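Local coordinates for phosphoinositol-specific phospholipase C (Pseudomonas sp., PDB 5FYP), which probably cleaves phosphoinositides in a calcium-dependent manner, as a bacterial phosphoinositide-specific phospholipase C of the TIM-barrel clan, at residues A[10-22]-A[172-185]. Residues are numbered along the deposited sequence; the frame is centred on the assembly and turned at random. Where two conformers were deposited one is given.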
ATOM      1  N   PRO A  10      -1.904  -5.377 -21.648  1.00 15.71           N
ATOM      2  CA  PRO A  10      -2.277  -6.778 -21.500  1.00 16.48           C
ATOM      3  C   PRO A  10      -1.106  -7.703 -21.119  1.00 15.77           C
ATOM      4  O   PRO A  10      -1.326  -8.746 -20.518  1.00 16.81           O
ATOM      5  CB  PRO A  10      -2.860  -7.135 -22.868  1.00 18.43           C
ATOM      6  CG  PRO A  10      -3.351  -5.838 -23.407  1.00 21.36           C
ATOM      7  CD  PRO A  10      -2.356  -4.825 -22.938  1.00 17.53           C
ATOM      8  N   ALA A  11       0.127  -7.290 -21.412  1.00 14.59           N
ATOM      9  CA  ALA A  11       1.309  -8.080 -21.026  1.00 11.80           C
ATOM     10  C   ALA A  11       1.468  -8.151 -19.497  1.00 13.46           C
ATOM     11  O   ALA A  11       2.202  -9.004 -18.994  1.00 15.29           O
ATOM     12  CB  ALA A  11       2.551  -7.489 -21.662  1.00 14.65           C
ATOM     13  N   SER A  12       0.799  -7.261 -18.771  1.00 12.80           N
ATOM     14  CA  SER A  12       0.896  -7.247 -17.325  1.00 12.84           C
ATOM     15  C   SER A  12       0.372  -8.528 -16.665  1.00 12.41           C
ATOM     16  O   SER A  12       0.851  -8.927 -15.614  1.00 12.89           O
ATOM     17  CB  SER A  12       0.090  -6.068 -16.749  1.00 13.24           C
ATOM     18  OG  SER A  12       0.515  -4.834 -17.280  1.00 12.74           O
ATOM     19  N   TRP A  13      -0.635  -9.144 -17.265  1.00 13.88           N
ATOM     20  CA  TRP A  13      -1.361 -10.209 -16.597  1.00 14.46           C
ATOM     21  C   TRP A  13      -0.501 -11.417 -16.264  1.00 14.61           C
ATOM     22  O   TRP A  13      -0.619 -11.977 -15.179  1.00 14.35           O
ATOM     23  CB  TRP A  13      -2.595 -10.597 -17.413  1.00 14.58           C
ATOM     24  CG  TRP A  13      -3.619  -9.554 -17.379  1.00 15.51           C
ATOM     25  CD1 TRP A  13      -3.945  -8.670 -18.388  1.00 17.79           C
ATOM     26  CD2 TRP A  13      -4.423  -9.211 -16.267  1.00 15.94           C
ATOM     27  NE1 TRP A  13      -4.932  -7.846 -17.969  1.00 18.87           N
ATOM     28  CE2 TRP A  13      -5.234  -8.134 -16.662  1.00 16.58           C
ATOM     29  CE3 TRP A  13      -4.561  -9.737 -14.977  1.00 15.97           C
ATOM     30  CZ2 TRP A  13      -6.189  -7.578 -15.810  1.00 18.24           C
ATOM     31  CZ3 TRP A  13      -5.463  -9.185 -14.145  1.00 16.29           C
ATOM     32  CH2 TRP A  13      -6.316  -8.140 -14.577  1.00 17.81           C
ATOM     33  N   ASN A  14       0.388 -11.785 -17.179  0.50 14.38           N
ATOM     34  CA  ASN A  14       1.287 -12.913 -16.958  0.50 13.86           C
ATOM     35  C   ASN A  14       2.625 -12.502 -16.337  0.50 13.91           C
ATOM     36  O   ASN A  14       3.539 -13.314 -16.276  0.50 16.40           O
ATOM     37  CB  ASN A  14       1.487 -13.679 -18.267  0.50 15.69           C
ATOM     38  CG  ASN A  14       1.968 -15.089 -18.042  0.50 17.13           C
ATOM     39  OD1 ASN A  14       1.649 -15.737 -17.037  0.50 17.38           O
ATOM     40  ND2 ASN A  14       2.738 -15.582 -18.995  0.50 19.33           N
ATOM     41  N   THR A  15       2.716 -11.279 -15.808  1.00 12.47           N
ATOM     42  CA  THR A  15       3.943 -10.795 -15.200  1.00 11.47           C
ATOM     43  C   THR A  15       3.821 -10.903 -13.686  1.00 10.99           C
ATOM     44  O   THR A  15       2.812 -10.510 -13.123  1.00 11.43           O
ATOM     45  CB  THR A  15       4.181  -9.333 -15.601  1.00 11.74           C
ATOM     46  OG1 THR A  15       4.186  -9.216 -17.033  1.00 13.85           O
ATOM     47  CG2 THR A  15       5.474  -8.780 -15.103  1.00 12.29           C
ATOM     48  N   PRO A  16       4.878 -11.373 -12.986  1.00 11.09           N
ATOM     49  CA  PRO A  16       4.904 -11.301 -11.533  1.00 10.41           C
ATOM     50  C   PRO A  16       4.609  -9.888 -11.049  1.00  9.85           C
ATOM     51  O   PRO A  16       5.062  -8.929 -11.668  1.00  9.66           O
ATOM     52  CB  PRO A  16       6.343 -11.700 -11.205  1.00 10.81           C
ATOM     53  CG  PRO A  16       6.693 -12.654 -12.312  1.00 11.95           C
ATOM     54  CD  PRO A  16       6.107 -11.989 -13.523  1.00 10.21           C
ATOM     55  N   PHE A  17       3.897  -9.766  -9.946  1.00  9.14           N
ATOM     56  CA  PHE A  17       3.501  -8.436  -9.477  1.00  8.87           C
ATOM     57  C   PHE A  17       4.676  -7.495  -9.283  1.00  8.38           C
ATOM     58  O   PHE A  17       4.576  -6.299  -9.557  1.00  8.67           O
ATOM     59  CB  PHE A  17       2.699  -8.591  -8.187  1.00  9.45           C
ATOM     60  CG  PHE A  17       2.041  -7.310  -7.693  1.00  9.07           C
ATOM     61  CD1 PHE A  17       0.980  -6.754  -8.364  1.00  9.90           C
ATOM     62  CD2 PHE A  17       2.502  -6.672  -6.554  1.00  9.26           C
ATOM     63  CE1 PHE A  17       0.382  -5.598  -7.902  1.00  9.20           C
ATOM     64  CE2 PHE A  17       1.902  -5.516  -6.087  1.00  9.50           C
ATOM     65  CZ  PHE A  17       0.837  -4.961  -6.754  1.00  9.46           C
ATOM     66  N   ASN A  18       5.794  -8.040  -8.797  1.00  8.33           N
ATOM     67  CA  ASN A  18       7.002  -7.249  -8.595  1.00  8.19           C
ATOM     68  C   ASN A  18       7.659  -6.776  -9.893  1.00  8.71           C
ATOM     69  O   ASN A  18       8.502  -5.887  -9.853  1.00  8.99           O
ATOM     70  CB  ASN A  18       8.008  -7.999  -7.733  1.00  8.22           C
ATOM     71  CG  ASN A  18       8.380  -9.331  -8.333  1.00  8.66           C
ATOM     72  OD1 ASN A  18       7.525 -10.220  -8.506  1.00  9.06           O
ATOM     73  ND2 ASN A  18       9.661  -9.528  -8.571  1.00  9.77           N
ATOM     74  N   GLY A  19       7.279  -7.383 -11.021  1.00  8.32           N
ATOM     75  CA  GLY A  19       7.752  -6.930 -12.338  1.00  9.17           C
ATOM     76  C   GLY A  19       6.848  -5.964 -13.043  1.00  8.77           C
ATOM     77  O   GLY A  19       7.084  -5.695 -14.238  1.00 10.02           O
ATOM     78  N   ILE A  20       5.847  -5.426 -12.345  1.00  8.68           N
ATOM     79  CA  ILE A  20       4.872  -4.517 -12.933  1.00  9.16           C
ATOM     80  C   ILE A  20       5.060  -3.107 -12.349  1.00  8.58           C
ATOM     81  O   ILE A  20       5.156  -2.928 -11.129  1.00  8.71           O
ATOM     82  CB  ILE A  20       3.439  -5.018 -12.686  1.00  9.58           C
ATOM     83  CG1 ILE A  20       3.228  -6.411 -13.280  1.00 10.35           C
ATOM     84  CG2 ILE A  20       2.433  -4.025 -13.229  1.00 10.03           C
ATOM     85  CD1 ILE A  20       1.909  -7.040 -12.939  1.00 10.74           C
ATOM     86  N   ALA A  21       5.104  -2.131 -13.245  1.00  8.85           N
ATOM     87  CA  ALA A  21       5.130  -0.707 -12.908  1.00  8.56           C
ATOM     88  C   ALA A  21       3.715  -0.137 -13.008  1.00  8.65           C
ATOM     89  O   ALA A  21       2.966  -0.435 -13.954  1.00  9.57           O
ATOM     90  CB  ALA A  21       6.041   0.050 -13.838  1.00  9.30           C
ATOM     91  N   GLN A  22       3.399   0.746 -12.078  1.00  8.33           N
ATOM     92  CA  GLN A  22       2.098   1.378 -11.994  1.00  8.09           C
ATOM     93  C   GLN A  22       2.207   2.856 -11.713  1.00  7.63           C
ATOM     94  O   GLN A  22       3.037   3.303 -10.894  1.00  8.20           O
ATOM     95  CB  GLN A  22       1.267   0.789 -10.846  1.00  8.57           C
ATOM     96  CG  GLN A  22       1.088  -0.701 -10.870  1.00  8.75           C
ATOM     97  CD  GLN A  22       0.086  -1.137  -9.818  1.00  8.60           C
ATOM     98  OE1 GLN A  22      -0.993  -0.523  -9.651  1.00  9.98           O
ATOM     99  NE2 GLN A  22       0.401  -2.206  -9.123  1.00  9.22           N
ATOM    100  N   LYS A 172      13.242 -14.049  -6.280  1.00 13.48           N
ATOM    101  CA  LYS A 172      11.942 -14.725  -6.381  1.00 12.66           C
ATOM    102  C   LYS A 172      10.895 -13.821  -7.042  1.00 12.89           C
ATOM    103  O   LYS A 172      10.909 -12.597  -7.004  1.00 14.45           O
ATOM    104  CB  LYS A 172      11.483 -15.212  -4.994  1.00 14.71           C
ATOM    105  CG  LYS A 172      12.295 -16.409  -4.398  1.00 20.78           C
ATOM    106  CD  LYS A 172      11.725 -17.760  -4.828  1.00 26.30           C
ATOM    107  CE  LYS A 172      12.292 -18.997  -4.168  1.00 30.92           C
ATOM    108  NZ  LYS A 172      13.704 -18.897  -3.780  1.00 51.06           N
ATOM    109  N   SER A 173       9.915 -14.479  -7.625  1.00 12.16           N
ATOM    110  CA  SER A 173       8.772 -13.813  -8.249  1.00 11.89           C
ATOM    111  C   SER A 173       7.556 -13.863  -7.338  1.00 10.94           C
ATOM    112  O   SER A 173       7.203 -14.909  -6.766  1.00 12.63           O
ATOM    113  CB  SER A 173       8.411 -14.506  -9.564  1.00 13.36           C
ATOM    114  OG  SER A 173       9.458 -14.373 -10.475  1.00 15.99           O
ATOM    115  N   TRP A 174       6.885 -12.721  -7.217  1.00  9.85           N
ATOM    116  CA  TRP A 174       5.535 -12.711  -6.641  1.00  9.24           C
ATOM    117  C   TRP A 174       4.575 -13.456  -7.575  1.00  9.15           C
ATOM    118  O   TRP A 174       4.864 -13.627  -8.764  1.00 11.33           O
ATOM    119  CB  TRP A 174       5.046 -11.272  -6.477  1.00  9.20           C
ATOM    120  CG  TRP A 174       5.738 -10.477  -5.411  1.00  8.73           C
ATOM    121  CD1 TRP A 174       7.082 -10.324  -5.219  1.00  9.13           C
ATOM    122  CD2 TRP A 174       5.100  -9.655  -4.415  1.00  8.29           C
ATOM    123  NE1 TRP A 174       7.316  -9.481  -4.153  1.00  9.10           N
ATOM    124  CE2 TRP A 174       6.120  -9.051  -3.648  1.00  8.73           C
ATOM    125  CE3 TRP A 174       3.759  -9.372  -4.090  1.00  9.16           C
ATOM    126  CZ2 TRP A 174       5.848  -8.217  -2.587  1.00  9.06           C
ATOM    127  CZ3 TRP A 174       3.494  -8.537  -3.034  1.00  9.35           C
ATOM    128  CH2 TRP A 174       4.536  -7.993  -2.277  1.00  9.94           C
ATOM    129  N   PRO A 175       3.370 -13.806  -7.075  1.00 10.12           N
ATOM    130  CA  PRO A 175       2.333 -14.253  -8.000  1.00 10.50           C
ATOM    131  C   PRO A 175       2.090 -13.200  -9.085  1.00 10.50           C
ATOM    132  O   PRO A 175       2.327 -11.989  -8.900  1.00 10.29           O
ATOM    133  CB  PRO A 175       1.104 -14.420  -7.097  1.00  9.99           C
ATOM    134  CG  PRO A 175       1.682 -14.611  -5.713  1.00 10.60           C
ATOM    135  CD  PRO A 175       2.868 -13.706  -5.703  1.00 10.09           C
ATOM    136  N   THR A 176       1.597 -13.672 -10.217  1.00 10.86           N
ATOM    137  CA  THR A 176       1.326 -12.771 -11.339  1.00 10.71           C
ATOM    138  C   THR A 176       0.078 -11.954 -11.084  1.00 10.64           C
ATOM    139  O   THR A 176      -0.745 -12.281 -10.207  1.00 11.07           O
ATOM    140  CB  THR A 176       1.151 -13.520 -12.679  1.00 11.85           C
ATOM    141  OG1 THR A 176      -0.008 -14.328 -12.550  1.00 13.72           O
ATOM    142  CG2 THR A 176       2.387 -14.363 -13.015  1.00 12.73           C
ATOM    143  N   ALA A 177      -0.115 -10.904 -11.868  1.00 10.96           N
ATOM    144  CA  ALA A 177      -1.381 -10.164 -11.797  1.00 11.53           C
ATOM    145  C   ALA A 177      -2.578 -11.088 -12.041  1.00 12.10           C
ATOM    146  O   ALA A 177      -3.592 -10.962 -11.354  1.00 12.78           O
ATOM    147  CB  ALA A 177      -1.379  -8.980 -12.714  1.00 11.57           C
ATOM    148  N   ASN A 178      -2.464 -12.009 -12.993  1.00 13.71           N
ATOM    149  CA  ASN A 178      -3.525 -13.004 -13.216  1.00 14.37           C
ATOM    150  C   ASN A 178      -3.792 -13.831 -11.952  1.00 13.35           C
ATOM    151  O   ASN A 178      -4.936 -14.048 -11.566  1.00 14.30           O
ATOM    152  CB  ASN A 178      -3.146 -13.935 -14.371  1.00 17.60           C
ATOM    153  CG  ASN A 178      -4.224 -14.930 -14.673  1.00 24.17           C
ATOM    154  OD1 ASN A 178      -5.317 -14.527 -14.979  1.00 33.15           O
ATOM    155  ND2 ASN A 178      -3.937 -16.205 -14.529  1.00 37.87           N
ATOM    156  N   ASP A 179      -2.724 -14.301 -11.299  1.00 12.87           N
ATOM    157  CA  ASP A 179      -2.866 -15.057 -10.065  1.00 11.63           C
ATOM    158  C   ASP A 179      -3.591 -14.224  -8.986  1.00 12.42           C
ATOM    159  O   ASP A 179      -4.290 -14.779  -8.134  1.00 14.41           O
ATOM    160  CB  ASP A 179      -1.509 -15.438  -9.467  1.00 12.44           C
ATOM    161  CG  ASP A 179      -0.714 -16.432 -10.274  1.00 15.91           C
ATOM    162  OD1 ASP A 179      -1.298 -17.255 -11.003  1.00 19.69           O
ATOM    163  OD2 ASP A 179       0.548 -16.385 -10.124  1.00 15.82           O
ATOM    164  N   LEU A 180      -3.366 -12.912  -9.022  1.00 11.68           N
ATOM    165  CA  LEU A 180      -3.900 -11.976  -8.035  1.00 11.68           C
ATOM    166  C   LEU A 180      -5.187 -11.277  -8.477  1.00 12.06           C
ATOM    167  O   LEU A 180      -5.586 -10.271  -7.900  1.00 11.76           O
ATOM    168  CB  LEU A 180      -2.834 -10.948  -7.667  1.00 10.78           C
ATOM    169  CG  LEU A 180      -1.574 -11.487  -7.000  1.00 11.25           C
ATOM    170  CD1 LEU A 180      -0.531 -10.398  -6.943  1.00 11.87           C
ATOM    171  CD2 LEU A 180      -1.876 -12.042  -5.642  1.00 12.38           C
ATOM    172  N   GLN A 181      -5.876 -11.835  -9.470  1.00 12.36           N
ATOM    173  CA  GLN A 181      -7.144 -11.247  -9.880  1.00 13.64           C
ATOM    174  C   GLN A 181      -8.094 -11.170  -8.710  1.00 11.74           C
ATOM    175  O   GLN A 181      -8.221 -12.123  -7.928  1.00 14.24           O
ATOM    176  CB  GLN A 181      -7.851 -12.137 -10.899  1.00 16.81           C
ATOM    177  CG  GLN A 181      -7.482 -11.971 -12.320  1.00 23.10           C
ATOM    178  CD  GLN A 181      -8.267 -12.943 -13.188  1.00 32.01           C
ATOM    179  OE1 GLN A 181      -9.506 -13.031 -13.100  1.00 47.14           O
ATOM    180  NE2 GLN A 181      -7.566 -13.666 -13.979  1.00 49.25           N
ATOM    181  N   GLY A 182      -8.778 -10.039  -8.604  1.00 12.17           N
ATOM    182  CA  GLY A 182      -9.746  -9.852  -7.540  1.00 13.38           C
ATOM    183  C   GLY A 182      -9.181  -9.632  -6.151  1.00 12.53           C
ATOM    184  O   GLY A 182      -9.947  -9.544  -5.197  1.00 14.12           O
ATOM    185  N   LYS A 183      -7.860  -9.515  -6.039  1.00 12.06           N
ATOM    186  CA  LYS A 183      -7.242  -9.370  -4.736  1.00 10.76           C
ATOM    187  C   LYS A 183      -7.046  -7.899  -4.354  1.00 10.00           C
ATOM    188  O   LYS A 183      -6.979  -7.000  -5.199  1.00 10.35           O
ATOM    189  CB  LYS A 183      -5.915 -10.125  -4.669  1.00 12.34           C
ATOM    190  CG  LYS A 183      -5.985 -11.621  -4.991  1.00 16.60           C
ATOM    191  CD  LYS A 183      -6.950 -12.441  -4.166  1.00 17.70           C
ATOM    192  CE  LYS A 183      -6.561 -12.524  -2.721  1.00 18.53           C
ATOM    193  NZ  LYS A 183      -7.706 -13.151  -1.985  1.00 16.96           N
ATOM    194  N   VAL A 184      -6.945  -7.692  -3.043  1.00  9.83           N
ATOM    195  CA  VAL A 184      -6.594  -6.405  -2.430  1.00  9.09           C
ATOM    196  C   VAL A 184      -5.365  -6.623  -1.545  1.00  8.56           C
ATOM    197  O   VAL A 184      -5.304  -7.550  -0.762  1.00  9.36           O
ATOM    198  CB  VAL A 184      -7.759  -5.867  -1.600  1.00 10.03           C
ATOM    199  CG1 VAL A 184      -7.374  -4.620  -0.826  1.00 10.76           C
ATOM    200  CG2 VAL A 184      -8.972  -5.594  -2.486  1.00 10.81           C
ATOM    201  N   LEU A 185      -4.372  -5.749  -1.736  1.00  8.03           N
ATOM    202  CA  LEU A 185      -3.146  -5.712  -0.937  1.00  7.65           C
ATOM    203  C   LEU A 185      -3.139  -4.437  -0.122  1.00  7.27           C
ATOM    204  O   LEU A 185      -3.300  -3.365  -0.680  1.00  9.20           O
ATOM    205  CB  LEU A 185      -1.881  -5.740  -1.821  1.00  8.21           C
ATOM    206  CG  LEU A 185      -1.535  -7.056  -2.502  1.00  8.93           C
ATOM    207  CD1 LEU A 185      -2.505  -7.429  -3.601  1.00 11.47           C
ATOM    208  CD2 LEU A 185      -0.128  -7.006  -3.053  1.00 10.34           C
TER
HETATM  209  O   HOH W   1      -0.183 -15.706 -14.655  1.00 28.22           O
HETATM  210  O   HOH W   2      10.381 -11.781 -10.493  1.00 16.03           O
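Two loops that lead into strands 20-25 and 184-189 of this TIM-barrel-clan enzyme are pinned together around a single beta bridge, Pro-16 with Thr-176, a compact example of how backbone bonds can join chain regions remote in sequence. Phe-17 N gives its hydrogen to Pro-175 O (2.9 Å), Ala-177 N to Thr-15 O, and Asn-178 N to Trp-13 O. Besides accepting the bond from Ala-177 N, Thr-15 O is approached by the CA-H of Thr-176.

Asn-18 supplies the side-chain counterpart. A chi1 of 58° lays its amide beside the Trp-174 indole, with CB and CG each 3.5 Å from Trp-174 CD1, and turns OD1 toward the backbone N-H of Trp-174, which it accepts (2.9 Å) from above the amide plane. That oxygen also lies 3.3 Å from Trp-174 CD1, while ND2 donates to a water that bridges to Ser-173 OG. Were Asn-18 an alanine, Trp-174 N would probably lose its acceptor and the water its amide donor.

Around Phe-17 the contact is apolar. Phe-17, its CG anti to the backbone N (chi1 -171°), sends CD2 to within 3.9 Å of Trp-174 CE3, the ring planes inclined at 39°; its CB touches Leu-180 CD1 and its CE2 reaches Leu-185 CD2. At the other end, the methyl of Ala-177 fits between Ile-20 CD1 (3.8 Å) and Trp-13 CE3 (4.0 Å), and Trp-13 CZ3 meets Gln-181 CG.

Helix 151-158 covers Trp-174 and Pro-175 through Leu-154, and Trp-174 NE1 is hydrogen-bonded to Ser-256 O. Ile-258 of strand 258-262 touches Phe-17, Asn-18 and Trp-174, whereas Ile-295 of strand 295-297 packs against Ser-12 and Ile-20.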